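Local atomic coordinates of endoglucanase (Humicola insolens, PDB entry 1DYS), a protein that hydrolyses internal beta-1,4-glucosidic linkages of cellulose as a glycoside hydrolase family 6 endoglucanase, contributing to the recycling of plant biomass. Residues 185-189 against 190-194; 239-242 against 243-247; 138-141 against 142-146. One frame throughout, in Å; residues are numbered along the deposited sequence.

Contact 1: residues 185-189 against 190-194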
ATOM      1  N   GLY A 185      20.123 -16.616   2.083  1.00 15.52           N
ATOM      2  CA  GLY A 185      20.999 -15.478   1.960  1.00 18.46           C
ATOM      3  C   GLY A 185      21.019 -14.558   3.167  1.00 17.75           C
ATOM      4  O   GLY A 185      21.941 -13.761   3.383  1.00 22.14           O
ATOM      5  N   TRP A 186      19.913 -14.560   3.889  1.00 15.80           N
ATOM      6  CA  TRP A 186      19.776 -13.713   5.062  1.00 18.17           C
ATOM      7  C   TRP A 186      20.261 -14.443   6.312  1.00 24.27           C
ATOM      8  O   TRP A 186      21.105 -13.941   7.040  1.00 23.57           O
ATOM      9  CB  TRP A 186      18.275 -13.380   5.238  1.00 17.51           C
ATOM     10  CG  TRP A 186      17.967 -12.251   6.180  1.00 18.20           C
ATOM     11  CD1 TRP A 186      18.642 -11.834   7.294  1.00 20.95           C
ATOM     12  CD2 TRP A 186      16.817 -11.370   6.089  1.00 15.73           C
ATOM     13  NE1 TRP A 186      18.023 -10.745   7.882  1.00 21.92           N
ATOM     14  CE2 TRP A 186      16.896 -10.451   7.139  1.00 19.99           C
ATOM     15  CE3 TRP A 186      15.749 -11.260   5.184  1.00 20.33           C
ATOM     16  CZ2 TRP A 186      15.953  -9.444   7.354  1.00 22.00           C
ATOM     17  CZ3 TRP A 186      14.822 -10.253   5.408  1.00 20.80           C
ATOM     18  CH2 TRP A 186      14.905  -9.370   6.481  1.00 17.58           C
ATOM     19  N   LEU A 187      19.697 -15.607   6.586  1.00 19.08           N
ATOM     20  CA  LEU A 187      19.899 -16.323   7.828  1.00 17.71           C
ATOM     21  C   LEU A 187      20.597 -17.681   7.695  1.00 24.49           C
ATOM     22  O   LEU A 187      20.657 -18.398   8.708  1.00 21.87           O
ATOM     23  CB  LEU A 187      18.529 -16.581   8.469  1.00 17.69           C
ATOM     24  CG  LEU A 187      17.693 -15.332   8.787  1.00 19.27           C
ATOM     25  CD1 LEU A 187      16.382 -15.716   9.460  1.00 18.62           C
ATOM     26  CD2 LEU A 187      18.522 -14.405   9.649  1.00 17.99           C
ATOM     27  N   GLY A 188      21.067 -17.952   6.499  1.00 18.10           N
ATOM     28  CA  GLY A 188      21.724 -19.233   6.209  1.00 21.65           C
ATOM     29  C   GLY A 188      23.217 -19.238   6.478  1.00 21.97           C
ATOM     30  O   GLY A 188      23.817 -20.313   6.469  1.00 24.01           O
ATOM     31  N   TRP A 189      23.821 -18.081   6.657  1.00 22.20           N
ATOM     32  CA  TRP A 189      25.242 -18.024   6.989  1.00 22.87           C
ATOM     33  C   TRP A 189      25.520 -18.782   8.273  1.00 25.04           C
ATOM     34  O   TRP A 189      24.684 -18.932   9.148  1.00 27.88           O
ATOM     35  CB  TRP A 189      25.649 -16.568   7.266  1.00 27.16           C
ATOM     36  CG  TRP A 189      25.365 -15.769   6.022  1.00 22.25           C
ATOM     37  CD1 TRP A 189      24.277 -14.968   5.799  1.00 25.61           C
ATOM     38  CD2 TRP A 189      26.156 -15.735   4.836  1.00 29.01           C
ATOM     39  NE1 TRP A 189      24.370 -14.420   4.536  1.00 23.98           N
ATOM     40  CE2 TRP A 189      25.505 -14.876   3.929  1.00 28.33           C
ATOM     41  CE3 TRP A 189      27.355 -16.366   4.451  1.00 27.34           C
ATOM     42  CZ2 TRP A 189      26.019 -14.604   2.660  1.00 25.20           C
ATOM     43  CZ3 TRP A 189      27.850 -16.075   3.191  1.00 36.57           C
ATOM     44  CH2 TRP A 189      27.189 -15.216   2.302  1.00 33.11           C
ATOM     45  N   ALA A 190      26.781 -19.186   8.404  1.00 29.58           N
ATOM     46  CA  ALA A 190      27.227 -19.868   9.618  1.00 23.81           C
ATOM     47  C   ALA A 190      26.880 -19.147  10.900  1.00 21.28           C
ATOM     48  O   ALA A 190      26.284 -19.725  11.808  1.00 31.06           O
ATOM     49  CB  ALA A 190      28.756 -19.983   9.476  1.00 29.66           C
ATOM     50  N   ASP A 191      27.248 -17.879  11.039  1.00 23.12           N
ATOM     51  CA  ASP A 191      26.981 -17.086  12.230  1.00 27.43           C
ATOM     52  C   ASP A 191      25.521 -16.677  12.393  1.00 25.12           C
ATOM     53  O   ASP A 191      25.264 -15.971  13.370  1.00 27.19           O
ATOM     54  CB  ASP A 191      27.864 -15.839  12.239  1.00 32.82           C
ATOM     55  CG  ASP A 191      27.412 -14.715  11.330  1.00 39.62           C
ATOM     56  OD1 ASP A 191      26.663 -14.926  10.348  1.00 36.24           O
ATOM     57  OD2 ASP A 191      27.826 -13.557  11.601  1.00 38.36           O
ATOM     58  N   LYS A 192      24.614 -17.062  11.493  1.00 26.92           N
ATOM     59  CA  LYS A 192      23.220 -16.737  11.610  1.00 24.87           C
ATOM     60  C   LYS A 192      22.288 -17.895  11.916  1.00 24.18           C
ATOM     61  O   LYS A 192      21.185 -17.615  12.387  1.00 23.32           O
ATOM     62  CB  LYS A 192      22.648 -16.148  10.301  1.00 25.77           C
ATOM     63  CG  LYS A 192      23.241 -14.802   9.936  1.00 29.05           C
ATOM     64  CD  LYS A 192      22.723 -13.744  10.899  1.00 27.96           C
ATOM     65  CE  LYS A 192      23.886 -12.972  11.496  1.00 45.28           C
ATOM     66  NZ  LYS A 192      24.773 -12.449  10.420  1.00 39.91           N
ATOM     67  N   LEU A 193      22.693 -19.139  11.717  1.00 25.73           N
ATOM     68  CA  LEU A 193      21.814 -20.276  11.982  1.00 21.89           C
ATOM     69  C   LEU A 193      21.375 -20.433  13.422  1.00 25.66           C
ATOM     70  O   LEU A 193      20.218 -20.798  13.719  1.00 21.93           O
ATOM     71  CB  LEU A 193      22.500 -21.573  11.525  1.00 28.06           C
ATOM     72  CG  LEU A 193      22.979 -21.679  10.086  1.00 30.24           C
ATOM     73  CD1 LEU A 193      24.057 -22.760   9.991  1.00 29.65           C
ATOM     74  CD2 LEU A 193      21.836 -21.981   9.134  1.00 29.18           C
ATOM     75  N   GLU A 194      22.313 -20.215  14.360  1.00 25.45           N
ATOM     76  CA  GLU A 194      21.920 -20.355  15.777  1.00 28.77           C
ATOM     77  C   GLU A 194      21.088 -19.199  16.280  1.00 23.06           C
ATOM     78  O   GLU A 194      20.029 -19.384  16.875  1.00 24.93           O
ATOM     79  CB  GLU A 194      23.084 -20.676  16.706  1.00 29.05           C
ATOM     80  CG  GLU A 194      23.587 -22.100  16.472  1.00 30.23           C
ATOM     81  CD  GLU A 194      22.600 -23.180  16.876  1.00 25.96           C
ATOM     82  OE1 GLU A 194      21.584 -22.892  17.557  1.00 28.60           O
ATOM     83  OE2 GLU A 194      22.874 -24.343  16.492  1.00 25.23           O
TER

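Contact 2: residues 239-242 against 243-247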
ATOM      1  N   PRO A 239      27.181 -21.889   4.066  1.00 21.54           N
ATOM      2  CA  PRO A 239      26.819 -23.294   4.194  1.00 18.57           C
ATOM      3  C   PRO A 239      25.424 -23.600   3.662  1.00 22.82           C
ATOM      4  O   PRO A 239      24.970 -24.727   3.451  1.00 23.72           O
ATOM      5  CB  PRO A 239      26.796 -23.575   5.716  1.00 24.85           C
ATOM      6  CG  PRO A 239      26.431 -22.219   6.245  1.00 23.95           C
ATOM      7  CD  PRO A 239      27.023 -21.167   5.317  1.00 25.04           C
ATOM      8  N   SER A 240      24.670 -22.565   3.264  1.00 22.32           N
ATOM      9  CA  SER A 240      23.330 -22.646   2.756  1.00 25.70           C
ATOM     10  C   SER A 240      23.140 -21.992   1.402  1.00 22.46           C
ATOM     11  O   SER A 240      22.349 -21.060   1.266  1.00 24.11           O
ATOM     12  CB  SER A 240      22.463 -21.820   3.749  1.00 19.12           C
ATOM     13  OG  SER A 240      22.472 -22.459   5.011  1.00 22.92           O
ATOM     14  N   PRO A 241      23.845 -22.439   0.386  1.00 21.89           N
ATOM     15  CA  PRO A 241      23.834 -21.892  -0.951  1.00 20.08           C
ATOM     16  C   PRO A 241      22.659 -22.224  -1.832  1.00 23.99           C
ATOM     17  O   PRO A 241      22.558 -21.666  -2.927  1.00 23.82           O
ATOM     18  CB  PRO A 241      25.179 -22.320  -1.597  1.00 26.26           C
ATOM     19  CG  PRO A 241      25.237 -23.707  -0.987  1.00 21.14           C
ATOM     20  CD  PRO A 241      24.793 -23.569   0.450  1.00 21.90           C
ATOM     21  N   ASP A 242      21.752 -23.065  -1.356  1.00 22.81           N
ATOM     22  CA  ASP A 242      20.469 -23.290  -2.010  1.00 17.96           C
ATOM     23  C   ASP A 242      19.490 -23.550  -0.871  1.00 19.55           C
ATOM     24  O   ASP A 242      19.943 -23.652   0.295  1.00 16.73           O
ATOM     25  CB  ASP A 242      20.490 -24.313  -3.117  1.00 25.88           C
ATOM     26  CG  ASP A 242      20.931 -25.686  -2.702  1.00 24.73           C
ATOM     27  OD1 ASP A 242      20.934 -25.946  -1.484  1.00 20.38           O
ATOM     28  OD2 ASP A 242      21.280 -26.493  -3.593  1.00 26.06           O
ATOM     29  N   GLU A 243      18.197 -23.486  -1.176  1.00 20.71           N
ATOM     30  CA  GLU A 243      17.184 -23.607  -0.134  1.00 19.80           C
ATOM     31  C   GLU A 243      17.101 -24.994   0.455  1.00 19.53           C
ATOM     32  O   GLU A 243      16.763 -25.145   1.632  1.00 17.45           O
ATOM     33  CB  GLU A 243      15.865 -23.050  -0.666  1.00 15.20           C
ATOM     34  CG  GLU A 243      16.028 -21.549  -0.967  1.00 17.65           C
ATOM     35  CD  GLU A 243      16.146 -20.742   0.324  1.00 14.78           C
ATOM     36  OE1 GLU A 243      15.170 -20.823   1.097  1.00 20.61           O
ATOM     37  OE2 GLU A 243      17.179 -20.120   0.585  1.00 18.25           O
ATOM     38  N   SER A 244      17.410 -26.019  -0.349  1.00 20.35           N
ATOM     39  CA  SER A 244      17.434 -27.379   0.181  1.00 19.44           C
ATOM     40  C   SER A 244      18.518 -27.443   1.252  1.00 16.46           C
ATOM     41  O   SER A 244      18.229 -28.003   2.313  1.00 22.95           O
ATOM     42  CB  SER A 244      17.718 -28.402  -0.914  1.00 20.18           C
ATOM     43  OG  SER A 244      17.773 -29.699  -0.304  1.00 25.46           O
ATOM     44  N   ARG A 245      19.712 -26.876   1.034  1.00 20.70           N
ATOM     45  CA  ARG A 245      20.730 -26.950   2.082  1.00 22.33           C
ATOM     46  C   ARG A 245      20.408 -26.004   3.231  1.00 21.53           C
ATOM     47  O   ARG A 245      20.678 -26.278   4.399  1.00 21.46           O
ATOM     48  CB  ARG A 245      22.149 -26.764   1.571  1.00 23.77           C
ATOM     49  CG  ARG A 245      22.566 -28.054   0.822  1.00 19.77           C
ATOM     50  CD  ARG A 245      23.861 -27.749   0.084  1.00 27.37           C
ATOM     51  NE  ARG A 245      23.575 -27.182  -1.247  1.00 25.15           N
ATOM     52  CZ  ARG A 245      24.571 -26.875  -2.077  1.00 28.20           C
ATOM     53  NH1 ARG A 245      25.826 -27.057  -1.650  1.00 31.28           N
ATOM     54  NH2 ARG A 245      24.329 -26.396  -3.283  1.00 21.61           N
ATOM     55  N   TYR A 246      19.712 -24.893   2.931  1.00 23.79           N
ATOM     56  CA  TYR A 246      19.322 -24.004   4.047  1.00 19.09           C
ATOM     57  C   TYR A 246      18.385 -24.746   4.996  1.00 21.17           C
ATOM     58  O   TYR A 246      18.611 -24.689   6.209  1.00 22.27           O
ATOM     59  CB  TYR A 246      18.663 -22.738   3.497  1.00 16.61           C
ATOM     60  CG  TYR A 246      18.161 -21.781   4.568  1.00 19.40           C
ATOM     61  CD1 TYR A 246      18.951 -21.366   5.618  1.00 19.75           C
ATOM     62  CD2 TYR A 246      16.877 -21.262   4.488  1.00 22.69           C
ATOM     63  CE1 TYR A 246      18.493 -20.496   6.601  1.00 21.82           C
ATOM     64  CE2 TYR A 246      16.393 -20.393   5.447  1.00 25.37           C
ATOM     65  CZ  TYR A 246      17.214 -19.999   6.491  1.00 21.41           C
ATOM     66  OH  TYR A 246      16.739 -19.167   7.475  1.00 17.17           O
ATOM     67  N   ALA A 247      17.392 -25.451   4.439  1.00 18.27           N
ATOM     68  CA  ALA A 247      16.419 -26.219   5.210  1.00 21.58           C
ATOM     69  C   ALA A 247      17.091 -27.260   6.096  1.00 19.91           C
ATOM     70  O   ALA A 247      16.781 -27.389   7.283  1.00 21.76           O
ATOM     71  CB  ALA A 247      15.361 -26.858   4.318  1.00 17.25           C
TER
HETATM   72  O   HOH W   1      19.853 -20.390  -0.362  1.00 20.23           O

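Contact 3: residues 138-141 against 142-146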
ATOM      1  N   PRO A 138       6.107 -13.491   7.140  1.00 12.86           N
ATOM      2  CA  PRO A 138       7.282 -13.440   6.287  1.00  8.34           C
ATOM      3  C   PRO A 138       8.243 -12.344   6.745  1.00 14.11           C
ATOM      4  O   PRO A 138       7.938 -11.210   7.074  1.00 12.67           O
ATOM      5  CB  PRO A 138       6.761 -13.152   4.876  1.00 13.80           C
ATOM      6  CG  PRO A 138       5.387 -13.803   4.956  1.00 14.20           C
ATOM      7  CD  PRO A 138       4.847 -13.522   6.351  1.00 14.92           C
ATOM      8  N   ASP A 139       9.516 -12.711   6.825  1.00 13.22           N
ATOM      9  CA  ASP A 139      10.686 -11.963   7.186  1.00 14.09           C
ATOM     10  C   ASP A 139      10.701 -11.455   8.622  1.00 15.12           C
ATOM     11  O   ASP A 139      11.625 -10.710   8.921  1.00 15.93           O
ATOM     12  CB  ASP A 139      10.980 -10.785   6.224  1.00 13.10           C
ATOM     13  CG  ASP A 139      11.335 -11.322   4.856  1.00 15.49           C
ATOM     14  OD1 ASP A 139      11.859 -12.480   4.823  1.00 14.68           O
ATOM     15  OD2 ASP A 139      11.153 -10.626   3.831  1.00 18.06           O
ATOM     16  N   ALA A 140       9.699 -11.741   9.464  1.00 14.06           N
ATOM     17  CA  ALA A 140       9.717 -11.152  10.817  1.00 13.79           C
ATOM     18  C   ALA A 140      10.956 -11.644  11.565  1.00 15.47           C
ATOM     19  O   ALA A 140      11.618 -10.838  12.175  1.00 17.78           O
ATOM     20  CB  ALA A 140       8.448 -11.496  11.592  1.00 12.43           C
ATOM     21  N   ILE A 141      11.174 -12.952  11.563  1.00 15.62           N
ATOM     22  CA  ILE A 141      12.388 -13.445  12.282  1.00 14.08           C
ATOM     23  C   ILE A 141      13.670 -12.909  11.725  1.00 19.31           C
ATOM     24  O   ILE A 141      14.614 -12.574  12.468  1.00 20.35           O
ATOM     25  CB  ILE A 141      12.298 -14.968  12.307  1.00 16.62           C
ATOM     26  CG1 ILE A 141      11.158 -15.347  13.259  1.00 22.60           C
ATOM     27  CG2 ILE A 141      13.606 -15.608  12.790  1.00 20.87           C
ATOM     28  CD1 ILE A 141      10.892 -16.834  13.263  1.00 22.62           C
ATOM     29  N   GLY A 142      13.779 -12.710  10.410  1.00 16.46           N
ATOM     30  CA  GLY A 142      14.962 -12.099   9.804  1.00 17.32           C
ATOM     31  C   GLY A 142      15.199 -10.725  10.431  1.00 19.41           C
ATOM     32  O   GLY A 142      16.298 -10.416  10.876  1.00 18.39           O
ATOM     33  N   ASN A 143      14.165  -9.897  10.465  1.00 18.77           N
ATOM     34  CA  ASN A 143      14.247  -8.548  11.026  1.00 18.65           C
ATOM     35  C   ASN A 143      14.582  -8.589  12.512  1.00 25.02           C
ATOM     36  O   ASN A 143      15.266  -7.676  13.007  1.00 24.01           O
ATOM     37  CB  ASN A 143      12.926  -7.853  10.708  1.00 16.63           C
ATOM     38  CG  ASN A 143      12.801  -7.252   9.326  1.00 15.12           C
ATOM     39  OD1 ASN A 143      13.368  -6.190   9.101  1.00 25.88           O
ATOM     40  ND2 ASN A 143      12.057  -7.929   8.464  1.00 17.49           N
ATOM     41  N   MET A 144      14.142  -9.610  13.240  1.00 18.94           N
ATOM     42  CA  MET A 144      14.468  -9.768  14.646  1.00 26.82           C
ATOM     43  C   MET A 144      15.924 -10.169  14.885  1.00 32.01           C
ATOM     44  O   MET A 144      16.540  -9.592  15.804  1.00 35.38           O
ATOM     45  CB  MET A 144      13.600 -10.842  15.294  1.00 27.38           C
ATOM     46  CG  MET A 144      12.478 -10.359  16.187  1.00 37.46           C
ATOM     47  SD  MET A 144      11.251 -11.674  16.278  1.00 41.27           S
ATOM     48  CE  MET A 144      10.064 -11.113  15.060  1.00 16.91           C
ATOM     49  N   VAL A 145      16.487 -11.065  14.096  1.00 28.09           N
ATOM     50  CA  VAL A 145      17.877 -11.488  14.224  1.00 27.59           C
ATOM     51  C   VAL A 145      18.915 -10.464  13.808  1.00 34.48           C
ATOM     52  O   VAL A 145      20.000 -10.344  14.394  1.00 34.53           O
ATOM     53  CB  VAL A 145      18.155 -12.752  13.362  1.00 28.57           C
ATOM     54  CG1 VAL A 145      19.643 -13.025  13.162  1.00 36.94           C
ATOM     55  CG2 VAL A 145      17.485 -13.977  13.948  1.00 30.18           C
ATOM     56  N   THR A 146      18.713  -9.803  12.683  1.00 25.46           N
ATOM     57  CA  THR A 146      19.720  -8.887  12.156  1.00 27.86           C
ATOM     58  C   THR A 146      19.314  -7.434  12.295  1.00 27.16           C
ATOM     59  O   THR A 146      20.061  -6.529  11.923  1.00 31.17           O
ATOM     60  CB  THR A 146      19.996  -9.266  10.689  1.00 31.04           C
ATOM     61  OG1 THR A 146      18.759  -9.101   9.970  1.00 24.62           O
ATOM     62  CG2 THR A 146      20.449 -10.712  10.562  1.00 38.27           C
TER

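Contact 1: residues 185-189 against 190-194
Lys-192 folds back over the turn formed by Trp-186 to Trp-189, and its side chain can be followed atom by atom. Lys-192 CB lies 3.4 Å from Leu-187 O. With CG anti to the carbonyl carbon (chi1 -66°), the chain turns next to the backbone carbonyl of Trp-186, Lys-192 CG to Trp-186 O measuring 3.7 Å. The same Lys-192 CG reaches the indole of Trp-189 at its edge, near the ring plane, and stands 4.0 Å from Trp-189 CB. A bend at chi2 then sets CD, which approaches Leu-187 CD2 loosely. Further bends at chi3 and chi4 carry the ammonium back to its chain neighbour, where Lys-192 NZ bonds Asp-191 OD1 at 3.1 Å in a salt bridge. NZ comes from above the carboxylate plane, 38° out of it, and a weak second bond runs to OD2.

The backbone closes the turn beneath. Lys-192 N donates to Trp-189 O over 3.0 Å, from above the carbonyl plane, and Leu-193 N adds a weak bond to the same oxygen. Leu-193 brings its CG to 3.4 Å from Trp-189 O, while its CD2 lies near Gly-188 O. By contrast, Leu-187 O is buried here without a polar partner in the model. The Trp-189 ring is fixed by NE1, which donates to Gly-185 O at 2.8 Å; Trp-186 O lies in the ring plane at the edge, and Trp-279 meets the ring with planes about 75° apart.

The result is a tight turn joining helix 184-187 to helix 190-207, held by backbone and indole bonds. It lies at the substrate-binding cleft of the family 6 catalytic domain, where Trp-186 probably binds the glucan chain.

Contact 2: residues 239-242 against 243-247
Asp-242 is the N-cap of helix 243-255. Its CG sits between the backbone N and the carbonyl carbon (chi1 59°), which places Asp-242 OD1 to accept from Arg-245 N at 2.9 Å, nearly along the C-O axis. Arg-245 NE reaches Asp-242 OD1 at 2.9 Å from the other face of the carboxylate, and Arg-245 NH2 binds Asp-242 OD2 at 3.1 Å. This side-on grip is not coplanar: the planes are turned 70° apart, NE and NH2 both come from above the carboxylate plane, and OD2 lies in the guanidinium plane at its edge.

Arg-245 bends at chi3 (-87°), laying its guanidinium across Pro-241, whose CG sits over the centre of one face, 3.4 Å from Arg-245 CZ. Asp-242 O also accepts from Tyr-246 N, as an ordinary helical bond. Ser-240 OG is hydrogen-bonded to Gly-188 O and merely packs on the tyrosine edge, 3.7 Å from Tyr-246 CD1. A water joins Ser-240 O to Glu-243 OE2.

Beyond the turn, Thr-228 N binds Asp-242 OD2, and Glu-243 reaches Gly-184 N and Ser-218 OG of strand 215-218. Glu-243 and Ala-247 touch strand 262-266, while Tyr-246 OH binds Val-181 O just beyond strand 175-180.

Contact 3: residues 138-141 against 142-146
The flat amide of Asn-143 and the peptide carbonyl of Asp-139 meet at an angle: Asn-143 ND2 donates to Asp-139 O at 2.9 Å, with the oxygen tilted 19° from the amide plane and the nitrogen above the carbonyl plane. Asn-143 N binds Asp-139 O at 3.1 Å from the opposite face of that carbonyl. One residue therefore holds one oxygen with two donors, straddling it. The other end of the amide is engaged as well, since OD1 bonds Ser-94 OG, which fixes the rotation of the group. The indole of Trp-186 packs against the side chains of both Asp-139 and Asn-143. CG of Asn-143 stands anti to its carbonyl carbon (chi1 -82°), and this turns Asn-143 ND2 back along the helix toward Asp-139, whose CB it approaches to 3.8 Å.

The next turn is regular. Met-144 N binds Ala-140 O in the carbonyl plane at 3.0 Å, and Val-145 N binds Ile-141 O almost head-on. Met-144 bends at chi3 so that its CE methyl returns to Ala-140, 3.8 Å from Ala-140 CB and only 3.3 Å from Ala-140 O. Ile-141 CG2 and Val-145 CG2 make only a loose contact at 4.4 Å.

Asp-139, a probable proton donor, occupies the N-cap position without a side-chain capping bond; separately, its backbone N donates to Asp-180 OD2, at the end of strand 175-180. Helix 140-146 follows strand 132-136 and is enclosed by others: Ala-140 and Met-144 lie on Ile-163 of helix 150-169, Ile-141 on Val-200 of helix 190-207, and Val-145 on Leu-187 of helix 184-187.

In the fold
Along the chain the order is contact 3, contact 1, contact 2, each a local turn at the start of a helix or between two helices, and all within the family 6 catalytic domain built round a parallel beta sheet. Contact 1 stands between the others. Its centre is about 12 Å from that of contact 3, joined by Trp-186 NE1 to Thr-146 OG1 (2.8 Å), and about 10 Å from that of contact 2, joined by Gly-188 O to Ser-240 OG (2.9 Å). Contacts 2 and 3 do not touch; their nearest atoms are about 7 Å apart. The series thus links Asp-139, a probable proton donor, through Trp-186, which probably binds substrate, to helix 243-255.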